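Glutamate--cysteine ligase GshA (Methylobacillus flagellatus KT, PDB 3K1T) probably acts as a ligase that joins glutamate, through its side-chain carboxylate, to cysteine to give gamma-glutamylcysteine. Local coordinates at residues 274-279 and 330-335; 338-343 and 358-363; 45-50 and 61-66; 18-23 and 393-398. All blocks are in the same frame, centred on the assembly; numbering follows the deposited sequence. Where two conformers were deposited one is given.

Interaction 1. Residues 274-279 and 330-335; sequences VKQEPF and GVYTFE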
# COMPACT_ATOMS: atom_id res chain seq x y z
N VAL A 274 17.06 -35.90 7.72
CA VAL A 274 15.62 -36.05 7.68
C VAL A 274 15.24 -37.52 7.74
O VAL A 274 15.75 -38.32 6.96
CB VAL A 274 15.06 -35.41 6.36
CG1 VAL A 274 13.58 -35.66 6.22
CG2 VAL A 274 15.39 -33.90 6.30
N LYS A 275 14.32 -37.87 8.63
CA LYS A 275 13.92 -39.27 8.79
C LYS A 275 12.59 -39.64 8.17
O LYS A 275 12.27 -40.80 8.11
CB LYS A 275 13.91 -39.64 10.27
CG LYS A 275 15.30 -39.50 10.91
CD LYS A 275 16.34 -40.45 10.28
CE LYS A 275 17.74 -39.99 10.63
NZ LYS A 275 18.77 -40.98 10.22
N GLN A 276 11.83 -38.66 7.70
CA GLN A 276 10.57 -38.97 7.01
C GLN A 276 10.84 -39.62 5.65
O GLN A 276 11.89 -39.44 5.06
CB GLN A 276 9.69 -37.73 6.84
CG GLN A 276 8.95 -37.31 8.10
CD GLN A 276 9.80 -36.43 8.98
OE1 GLN A 276 10.83 -35.92 8.56
NE2 GLN A 276 9.35 -36.20 10.19
N GLU A 277 9.87 -40.40 5.17
CA GLU A 277 9.94 -41.07 3.87
C GLU A 277 9.81 -40.06 2.72
O GLU A 277 8.90 -39.24 2.74
CB GLU A 277 8.80 -42.06 3.71
CG GLU A 277 8.69 -43.16 4.76
CD GLU A 277 7.66 -44.20 4.35
OE1 GLU A 277 7.91 -44.92 3.36
OE2 GLU A 277 6.58 -44.26 4.99
N PRO A 278 10.71 -40.11 1.72
CA PRO A 278 10.48 -39.31 0.52
C PRO A 278 9.17 -39.71 -0.15
O PRO A 278 8.78 -40.87 -0.10
CB PRO A 278 11.66 -39.67 -0.39
CG PRO A 278 12.71 -40.22 0.51
CD PRO A 278 12.00 -40.83 1.68
N PHE A 279 8.48 -38.73 -0.75
CA PHE A 279 7.29 -39.00 -1.54
C PHE A 279 7.30 -38.15 -2.76
O PHE A 279 7.94 -37.10 -2.80
CB PHE A 279 5.97 -38.89 -0.72
CG PHE A 279 5.50 -37.49 -0.40
CD1 PHE A 279 6.08 -36.75 0.65
CD2 PHE A 279 4.45 -36.91 -1.12
CE1 PHE A 279 5.60 -35.44 0.99
CE2 PHE A 279 3.95 -35.63 -0.79
CZ PHE A 279 4.55 -34.88 0.26
N GLY A 330 7.51 -34.31 -3.19
CA GLY A 330 6.51 -33.91 -2.21
C GLY A 330 7.19 -33.20 -1.04
O GLY A 330 8.31 -33.58 -0.68
N VAL A 331 6.55 -32.17 -0.50
CA VAL A 331 7.09 -31.39 0.64
C VAL A 331 6.15 -31.58 1.80
O VAL A 331 4.94 -31.51 1.63
CB VAL A 331 7.21 -29.90 0.28
CG1 VAL A 331 7.83 -29.08 1.46
CG2 VAL A 331 8.04 -29.74 -1.03
N TYR A 332 6.68 -31.88 2.97
CA TYR A 332 5.88 -32.07 4.18
C TYR A 332 5.50 -30.72 4.74
O TYR A 332 6.23 -29.72 4.57
CB TYR A 332 6.68 -32.84 5.24
CG TYR A 332 6.76 -34.31 4.94
CD1 TYR A 332 5.77 -35.18 5.37
CD2 TYR A 332 7.84 -34.83 4.23
CE1 TYR A 332 5.82 -36.54 5.08
CE2 TYR A 332 7.90 -36.19 3.92
CZ TYR A 332 6.88 -37.04 4.34
OH TYR A 332 6.94 -38.40 4.06
N THR A 333 4.33 -30.66 5.39
CA THR A 333 4.07 -29.56 6.31
C THR A 333 3.97 -30.13 7.73
O THR A 333 3.21 -31.07 7.97
CB THR A 333 2.79 -28.76 6.02
OG1 THR A 333 2.49 -27.89 7.16
CG2 THR A 333 1.56 -29.68 5.71
N PHE A 334 4.73 -29.55 8.66
CA PHE A 334 4.65 -29.96 10.07
C PHE A 334 3.98 -28.90 10.93
O PHE A 334 3.95 -29.03 12.15
CB PHE A 334 6.03 -30.34 10.63
CG PHE A 334 6.64 -31.49 9.91
CD1 PHE A 334 6.04 -32.72 9.92
CD2 PHE A 334 7.76 -31.32 9.13
CE1 PHE A 334 6.58 -33.80 9.22
CE2 PHE A 334 8.31 -32.38 8.43
CZ PHE A 334 7.71 -33.63 8.48
N GLU A 335 3.39 -27.88 10.32
CA GLU A 335 2.63 -26.92 11.11
C GLU A 335 1.30 -27.57 11.53
O GLU A 335 0.65 -28.22 10.71
CB GLU A 335 2.38 -25.64 10.32
CG GLU A 335 3.65 -24.91 9.93
CD GLU A 335 3.37 -23.49 9.41
OE1 GLU A 335 3.04 -22.61 10.24
OE2 GLU A 335 3.43 -23.28 8.19
O HOH W 1 9.66 -36.10 -0.36
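F279 and Y332 form a T-shaped (edge-to-face) aromatic pair between two loops at the end of a four-stranded antiparallel sheet: F279 leads into strand 280-285, and G330 follows the neighbouring strand 324-329. The ring planes stand 73° apart, and CE1 of F279 lies over the centre of one face of Y332. F279 gets there because its CG lies between the backbone N and the carbonyl carbon (chi1 75°), which turns the ring back across the opposing main chain. G330 suits the place it meets: without a side chain in the way, its CA rests on the F279 ring, 3.5 Å from the centroid. Beside this stack the backbones are joined by G330 N donating to F279 O over 2.8 Å, and a water bridges F279 N to G330 O.

The opposite face of Y332 receives the aliphatic part of Q276, whose CB lies off-centre at 4.2 Å from the ring centroid. Q276 was modelled in two conformers; in the one described its chain bends at CG and brings NE2 to 3.5 Å from F334 CZ, a placement that remains doubtful. E277, also modelled twice, sends its carboxylate away to a salt bridge with K297 and leaves its backbone carbonyl to the contact. Y269 of helix 251-272 also packs on Y332. Tyrosine serves twice here, with two ring faces for packing and a hydroxyl for the main chain. That hydroxyl donates to E277 O over a short 2.5 Å, lying in the carbonyl plane on a lone pair, with a C=O...OH angle of 144°.

Interaction 2. Residues 338-343 and 358-363; sequences KDAVAE and YRVHTS. With SO4 (sulfate ion), chain B.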
# COMPACT_ATOMS: atom_id res chain seq x y z
N LYS A 338 -3.19 -27.37 17.05
CA LYS A 338 -3.49 -28.47 17.94
C LYS A 338 -3.33 -29.77 17.18
O LYS A 338 -2.26 -30.03 16.70
CB LYS A 338 -4.87 -28.29 18.59
CG LYS A 338 -5.04 -29.14 19.85
CD LYS A 338 -6.23 -28.73 20.70
CE LYS A 338 -6.40 -29.70 21.87
NZ LYS A 338 -7.52 -29.29 22.76
N ASP A 339 -4.38 -30.55 17.00
CA ASP A 339 -4.26 -31.83 16.29
C ASP A 339 -4.36 -31.74 14.77
O ASP A 339 -4.15 -32.73 14.09
CB ASP A 339 -5.32 -32.80 16.80
CG ASP A 339 -6.71 -32.20 16.75
OD1 ASP A 339 -6.90 -31.04 17.18
OD2 ASP A 339 -7.60 -32.91 16.25
N ALA A 340 -4.70 -30.57 14.23
CA ALA A 340 -4.94 -30.43 12.79
C ALA A 340 -3.70 -29.93 12.07
O ALA A 340 -3.13 -28.91 12.46
CB ALA A 340 -6.13 -29.45 12.54
N VAL A 341 -3.35 -30.57 10.95
CA VAL A 341 -2.29 -30.06 10.07
C VAL A 341 -2.75 -28.72 9.43
O VAL A 341 -3.94 -28.53 9.10
CB VAL A 341 -1.97 -31.07 9.00
CG1 VAL A 341 -1.02 -30.45 7.92
CG2 VAL A 341 -1.35 -32.32 9.67
N ALA A 342 -1.83 -27.78 9.32
CA ALA A 342 -2.11 -26.47 8.73
C ALA A 342 -1.05 -26.17 7.68
O ALA A 342 0.09 -26.62 7.81
CB ALA A 342 -2.10 -25.39 9.81
N GLU A 343 -1.41 -25.39 6.64
CA GLU A 343 -0.46 -24.95 5.66
C GLU A 343 -0.87 -23.58 5.10
O GLU A 343 -2.04 -23.35 4.86
CB GLU A 343 -0.24 -25.98 4.54
CG GLU A 343 -1.50 -26.50 3.82
CD GLU A 343 -1.18 -27.72 2.98
OE1 GLU A 343 -0.50 -27.53 1.94
OE2 GLU A 343 -1.58 -28.85 3.37
N TYR A 358 -4.19 -19.69 6.79
CA TYR A 358 -3.87 -21.11 6.81
C TYR A 358 -5.04 -21.98 6.35
O TYR A 358 -6.19 -21.71 6.71
CB TYR A 358 -3.52 -21.55 8.22
CG TYR A 358 -2.13 -21.17 8.70
CD1 TYR A 358 -1.05 -21.96 8.35
CD2 TYR A 358 -1.91 -20.07 9.53
CE1 TYR A 358 0.22 -21.67 8.84
CE2 TYR A 358 -0.61 -19.78 10.02
CZ TYR A 358 0.43 -20.59 9.67
OH TYR A 358 1.72 -20.34 10.15
N ARG A 359 -4.73 -23.04 5.62
CA ARG A 359 -5.68 -24.13 5.38
C ARG A 359 -5.46 -25.14 6.50
O ARG A 359 -4.40 -25.78 6.55
CB ARG A 359 -5.41 -24.81 4.04
CG ARG A 359 -5.43 -23.89 2.80
CD ARG A 359 -5.16 -24.68 1.53
NE ARG A 359 -4.77 -23.80 0.42
CZ ARG A 359 -5.60 -23.00 -0.26
NH1 ARG A 359 -6.90 -23.02 -0.00
NH2 ARG A 359 -5.13 -22.19 -1.21
N VAL A 360 -6.46 -25.28 7.36
CA VAL A 360 -6.40 -26.17 8.50
C VAL A 360 -7.18 -27.41 8.10
O VAL A 360 -8.41 -27.37 7.90
CB VAL A 360 -6.96 -25.49 9.79
CG1 VAL A 360 -6.93 -26.47 11.04
CG2 VAL A 360 -6.23 -24.18 10.13
N HIS A 361 -6.46 -28.50 7.92
CA HIS A 361 -7.04 -29.77 7.44
C HIS A 361 -8.20 -30.24 8.31
O HIS A 361 -8.11 -30.24 9.55
CB HIS A 361 -6.00 -30.90 7.40
CG HIS A 361 -4.91 -30.73 6.39
ND1 HIS A 361 -4.29 -31.81 5.80
CD2 HIS A 361 -4.28 -29.63 5.93
CE1 HIS A 361 -3.32 -31.37 5.02
NE2 HIS A 361 -3.33 -30.05 5.04
N THR A 362 -9.30 -30.64 7.66
CA THR A 362 -10.43 -31.25 8.38
C THR A 362 -10.19 -32.74 8.65
O THR A 362 -10.69 -33.26 9.62
CB THR A 362 -11.77 -31.05 7.64
OG1 THR A 362 -11.63 -31.56 6.32
CG2 THR A 362 -12.15 -29.58 7.53
N SER A 363 -9.46 -33.43 7.80
CA SER A 363 -9.07 -34.81 8.07
C SER A 363 -8.04 -34.87 9.19
O SER A 363 -7.33 -33.89 9.46
CB SER A 363 -8.50 -35.48 6.82
OG SER A 363 -9.48 -35.58 5.80
S SO4 B . -6.91 -19.83 -3.36
O1 SO4 B . -7.22 -20.35 -2.05
O2 SO4 B . -6.36 -18.56 -2.99
O3 SO4 B . -5.93 -20.62 -4.06
O4 SO4 B . -8.15 -19.67 -4.17
O HOH W 2 -4.81 -32.97 10.14
O HOH W 3 -2.01 -23.69 1.38
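OE2 of E343 is gripped by two groups: H361 NE2 donates to it over 2.7 Å, and R51 forms a salt bridge with the same oxygen. The histidine bond is nearly straight (164°) and uses the anti lone pair of OE2. Carboxylate and imidazole lie almost coplanar, 18° between planes, as an in-plane N-H bond prefers. E343 reaches across because its CG stands between the backbone N and the carbonyl carbon (chi1 53°) and the chain then runs extended. Imidazole suits this site because both nitrogens are used; ND1 bonds E368, which fixes the ring's rotation. Over one face of that ring lies V341 CG1, 3.8 Å from the centroid, giving the flat group an apolar floor.

Backbone bonds set this register: H361 N to V341 O at 2.8 Å, and a reciprocal pair between E343 and R359. A342 and V360 form the intervening non-hydrogen-bonded pair, and the small A340 lets V360 come close, CB to CG1 at a tight 3.4 Å. R359 extends from the E343 side of the sheet, and its NH2 donates to sulfate O1 over 2.9 Å while also meeting D49. Y358 packs against helix 398-421, with its hydroxyl bonded to E335. This is an antiparallel beta hairpin, 340-349 with 352-361, within a larger sheet, bearing a buried His-carboxylate pair beside an arginine that holds a sulfate, probably from the crystallisation liquor.

Interaction 3. Residues 45-50 and 61-66; sequences YASVDL and DTNLFP. With SO4 (sulfate ion), chain B.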
# COMPACT_ATOMS: atom_id res chain seq x y z
N TYR A 45 -3.36 -9.86 -9.29
CA TYR A 45 -3.48 -10.56 -8.04
C TYR A 45 -3.01 -12.01 -8.15
O TYR A 45 -2.86 -12.54 -9.25
CB TYR A 45 -4.88 -10.44 -7.41
CG TYR A 45 -6.09 -10.99 -8.15
CD1 TYR A 45 -5.99 -11.72 -9.35
CD2 TYR A 45 -7.36 -10.74 -7.65
CE1 TYR A 45 -7.15 -12.18 -10.03
CE2 TYR A 45 -8.51 -11.21 -8.29
CZ TYR A 45 -8.41 -11.94 -9.47
OH TYR A 45 -9.58 -12.40 -10.06
N ALA A 46 -2.75 -12.64 -7.00
CA ALA A 46 -2.26 -14.00 -6.96
C ALA A 46 -2.26 -14.54 -5.54
O ALA A 46 -2.18 -13.77 -4.57
CB ALA A 46 -0.82 -14.07 -7.54
N SER A 47 -2.29 -15.86 -5.43
CA SER A 47 -2.04 -16.51 -4.15
C SER A 47 -1.05 -17.65 -4.33
O SER A 47 -1.02 -18.31 -5.40
CB SER A 47 -3.32 -17.02 -3.50
OG SER A 47 -3.92 -18.05 -4.23
N VAL A 48 -0.21 -17.86 -3.31
CA VAL A 48 0.77 -18.93 -3.36
C VAL A 48 0.67 -19.76 -2.09
O VAL A 48 0.72 -19.20 -0.98
CB VAL A 48 2.22 -18.38 -3.54
CG1 VAL A 48 3.26 -19.51 -3.42
CG2 VAL A 48 2.36 -17.65 -4.88
N ASP A 49 0.49 -21.07 -2.27
CA ASP A 49 0.48 -22.06 -1.19
C ASP A 49 1.93 -22.46 -0.89
O ASP A 49 2.66 -22.84 -1.82
CB ASP A 49 -0.23 -23.35 -1.60
CG ASP A 49 -1.74 -23.19 -1.83
OD1 ASP A 49 -2.27 -22.06 -1.75
OD2 ASP A 49 -2.41 -24.23 -2.09
N LEU A 50 2.32 -22.39 0.39
CA LEU A 50 3.62 -22.86 0.83
C LEU A 50 3.49 -24.06 1.76
O LEU A 50 2.44 -24.26 2.38
CB LEU A 50 4.35 -21.76 1.60
CG LEU A 50 4.53 -20.38 0.93
CD1 LEU A 50 5.20 -19.42 1.97
CD2 LEU A 50 5.33 -20.51 -0.38
N ASP A 61 1.83 -24.41 -4.93
CA ASP A 61 0.79 -24.01 -5.90
C ASP A 61 0.79 -22.49 -6.05
O ASP A 61 0.95 -21.74 -5.05
CB ASP A 61 -0.61 -24.44 -5.41
CG ASP A 61 -1.74 -24.01 -6.38
OD1 ASP A 61 -1.90 -24.77 -7.34
OD2 ASP A 61 -2.44 -22.95 -6.17
N THR A 62 0.62 -22.03 -7.28
CA THR A 62 0.47 -20.61 -7.59
C THR A 62 -0.87 -20.46 -8.31
O THR A 62 -1.14 -21.18 -9.31
CB THR A 62 1.59 -20.10 -8.47
OG1 THR A 62 2.84 -20.31 -7.79
CG2 THR A 62 1.44 -18.57 -8.76
N ASN A 63 -1.71 -19.57 -7.80
CA ASN A 63 -3.03 -19.35 -8.38
C ASN A 63 -3.15 -17.88 -8.82
O ASN A 63 -3.10 -16.98 -8.01
CB ASN A 63 -4.06 -19.74 -7.33
CG ASN A 63 -5.53 -19.68 -7.86
OD1 ASN A 63 -5.79 -19.38 -9.03
ND2 ASN A 63 -6.47 -19.96 -6.96
N LEU A 64 -3.34 -17.66 -10.11
CA LEU A 64 -3.55 -16.29 -10.64
C LEU A 64 -5.01 -15.83 -10.62
O LEU A 64 -5.32 -14.73 -11.11
CB LEU A 64 -2.99 -16.20 -12.05
CG LEU A 64 -1.50 -16.44 -12.20
CD1 LEU A 64 -1.11 -16.37 -13.67
CD2 LEU A 64 -0.70 -15.47 -11.34
N PHE A 65 -5.86 -16.65 -10.02
CA PHE A 65 -7.30 -16.38 -9.85
C PHE A 65 -7.75 -16.71 -8.41
O PHE A 65 -8.61 -17.58 -8.19
CB PHE A 65 -8.11 -17.20 -10.88
CG PHE A 65 -7.45 -17.29 -12.22
CD1 PHE A 65 -6.47 -18.27 -12.47
CD2 PHE A 65 -7.80 -16.41 -13.25
CE1 PHE A 65 -5.86 -18.38 -13.71
CE2 PHE A 65 -7.19 -16.49 -14.50
CZ PHE A 65 -6.20 -17.46 -14.73
N PRO A 66 -7.17 -16.03 -7.41
CA PRO A 66 -7.42 -16.43 -6.02
C PRO A 66 -8.88 -16.32 -5.63
O PRO A 66 -9.55 -15.35 -6.00
CB PRO A 66 -6.53 -15.47 -5.18
CG PRO A 66 -5.95 -14.51 -6.12
CD PRO A 66 -6.20 -14.92 -7.52
S SO4 B . -6.91 -19.83 -3.36
O1 SO4 B . -7.22 -20.35 -2.05
O2 SO4 B . -6.36 -18.56 -2.99
O3 SO4 B . -5.93 -20.62 -4.06
O4 SO4 B . -8.15 -19.67 -4.17
O HOH W 4 -3.69 -12.73 -11.84
O HOH W 5 -2.69 -20.80 -4.16
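S47 and N63, a hydrogen-bonded antiparallel pair, hold one sulfate side by side. S47 OG donates to sulfate O2 over 2.8 Å, and N63 ND2 to O3 over 3.0 Å in an almost straight bond (172°). A short hydroxyl and a neutral amide suit an anion here, since both offer hydrogens; G67 N and the charged R359 add to the grip.

Behind them stands a second shell. OD1 of N63 accepts from F65 N at 2.9 Å, an Asx turn with the donor above the carbonyl plane, consistent with ND2 being turned to the sulfate. The main chains of S47 and N63 exchange two bonds, the shorter being N63 N to S47 O at 2.8 Å. Past the turn, P66 lays its CD over one face of the Y45 ring, 3.8 Å from the centroid, a CH-pi contact suited to a rigid ring. In the other direction D49 and D61 run alongside each other, with a water near both carboxylates and S47 OG; D49 OD1 is salt-bridged to R359, whose charge probably offsets the pair.

Strand 45-52 lies between strands 57-63 and 340-349 in the sheet; S47, D49, D61 and N63 share one face, while A46 and V48 pack on helix 398-421.

Interaction 4. Residues 18-23 and 393-398; sequences LEKRLL and GAPDAA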
# COMPACT_ATOMS: atom_id res chain seq x y z
N LEU A 18 17.88 -20.49 6.41
CA LEU A 18 17.20 -19.61 5.44
C LEU A 18 16.80 -18.29 6.05
O LEU A 18 17.08 -17.22 5.46
CB LEU A 18 16.00 -20.32 4.86
CG LEU A 18 15.06 -19.48 3.96
CD1 LEU A 18 15.76 -18.94 2.74
CD2 LEU A 18 13.83 -20.33 3.57
N GLU A 19 16.12 -18.33 7.20
CA GLU A 19 15.71 -17.10 7.88
C GLU A 19 16.91 -16.19 8.18
O GLU A 19 16.83 -14.98 7.93
CB GLU A 19 14.94 -17.41 9.16
CG GLU A 19 13.55 -17.96 8.89
CD GLU A 19 12.88 -18.64 10.09
OE1 GLU A 19 13.60 -19.16 10.97
OE2 GLU A 19 11.61 -18.66 10.13
N LYS A 20 18.00 -16.76 8.68
CA LYS A 20 19.21 -15.99 8.94
C LYS A 20 19.77 -15.34 7.67
O LYS A 20 20.15 -14.18 7.70
CB LYS A 20 20.31 -16.84 9.60
CG LYS A 20 19.97 -17.24 11.01
CD LYS A 20 21.13 -17.92 11.74
CE LYS A 20 21.18 -19.42 11.55
NZ LYS A 20 22.17 -19.96 12.59
N ARG A 21 19.82 -16.09 6.57
CA ARG A 21 20.30 -15.53 5.30
C ARG A 21 19.42 -14.36 4.83
O ARG A 21 19.94 -13.32 4.38
CB ARG A 21 20.39 -16.62 4.21
CG ARG A 21 21.45 -17.71 4.47
CD ARG A 21 22.92 -17.24 4.37
NE ARG A 21 23.74 -18.45 4.48
CZ ARG A 21 24.02 -19.09 5.62
NH1 ARG A 21 23.59 -18.62 6.79
NH2 ARG A 21 24.72 -20.23 5.61
N LEU A 22 18.08 -14.51 4.94
CA LEU A 22 17.15 -13.45 4.53
C LEU A 22 17.34 -12.20 5.40
O LEU A 22 17.35 -11.06 4.89
CB LEU A 22 15.68 -13.91 4.61
CG LEU A 22 15.25 -15.10 3.75
CD1 LEU A 22 13.77 -15.48 4.12
CD2 LEU A 22 15.42 -14.79 2.24
N LEU A 23 17.49 -12.41 6.70
CA LEU A 23 17.60 -11.29 7.65
C LEU A 23 19.00 -10.64 7.64
O LEU A 23 19.17 -9.56 8.16
CB LEU A 23 17.23 -11.71 9.04
CG LEU A 23 15.80 -12.27 9.16
CD1 LEU A 23 15.58 -12.90 10.54
CD2 LEU A 23 14.71 -11.22 8.84
N GLY A 393 16.37 -9.76 15.54
CA GLY A 393 15.61 -10.65 16.43
C GLY A 393 15.89 -12.12 16.22
O GLY A 393 16.80 -12.50 15.46
N ALA A 394 15.12 -12.98 16.87
CA ALA A 394 15.25 -14.43 16.66
C ALA A 394 14.84 -14.75 15.21
O ALA A 394 13.83 -14.25 14.73
CB ALA A 394 14.39 -15.24 17.67
N PRO A 395 15.64 -15.56 14.52
CA PRO A 395 15.33 -15.83 13.12
C PRO A 395 13.94 -16.43 12.89
O PRO A 395 13.33 -16.14 11.86
CB PRO A 395 16.43 -16.80 12.69
CG PRO A 395 17.53 -16.68 13.72
CD PRO A 395 16.94 -16.10 14.94
N ASP A 396 13.44 -17.25 13.83
CA ASP A 396 12.09 -17.82 13.72
C ASP A 396 11.03 -17.13 14.58
O ASP A 396 9.95 -17.67 14.78
CB ASP A 396 12.10 -19.34 14.00
CG ASP A 396 10.89 -20.07 13.38
OD1 ASP A 396 10.47 -19.70 12.23
OD2 ASP A 396 10.33 -21.00 14.05
N ALA A 397 11.28 -15.90 15.03
CA ALA A 397 10.23 -15.09 15.60
C ALA A 397 9.12 -14.93 14.55
O ALA A 397 9.39 -14.95 13.33
CB ALA A 397 10.77 -13.70 16.02
N ALA A 398 7.89 -14.74 14.99
CA ALA A 398 6.74 -14.71 14.08
C ALA A 398 6.88 -13.73 12.90
O ALA A 398 6.66 -14.12 11.75
CB ALA A 398 5.40 -14.45 14.84
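A type I beta turn, A394 to A397, leads into helix 398-421 and sets its two middle residues, P395 and D396, against E19, K20 and L23 of helix 13-23. Proline suits the second position of such a turn because its ring already holds phi near the value required, here -58°. The turn is closed by A397 N bonding to A394 O, and A397 then takes the N-cap position of the helix.

P395 is central to the contact. Its CG lies 3.7 Å from K20 CG, so the lysine contributes aliphatic chain here. P395 CB faces E19 CB at 3.9 Å, and L23 brings CD1 to 3.9 Å from P395 CA, a branched apolar end against the proline backbone. Beyond CG the chain of E19 is extended and passes P395 O, ending at D396. There OE2 of E19 comes within 2.6 Å of D396 OD1, the carboxylate planes being 38° apart. D396 meets it with CG anti to the backbone N (chi1 -158°), and the same OD1 forms a salt bridge with R401 of the following helix, whose side chain also touches E19.

Two acid oxygens this close, with E19 buried, imply that one group probably holds a proton and donates it to the other; the positive charge of R401 would help to offset whatever negative charge remains on the pair.

How the interactions relate
Interactions 2 and 3 are buried hairpin contacts in one antiparallel sheet, where strands 340-349 and 45-52 are neighbours; they meet through R359 and D49 and share the sulfate, so their chemistry is backbone ladder plus polar, anion-facing side chains. Interaction 1, also buried, lies between loops and relies more on aromatic packing; it touches interaction 2 where E335 OE1 meets Y358 OH at 2.6 Å and T333 reaches A342. Interaction 4 is the surface contact, a turn on a helix with a close acid pair and no clear hydrogen bond across it. It joins segments whose nearest ends are 370 residues apart, and the other three fall between them in the chain.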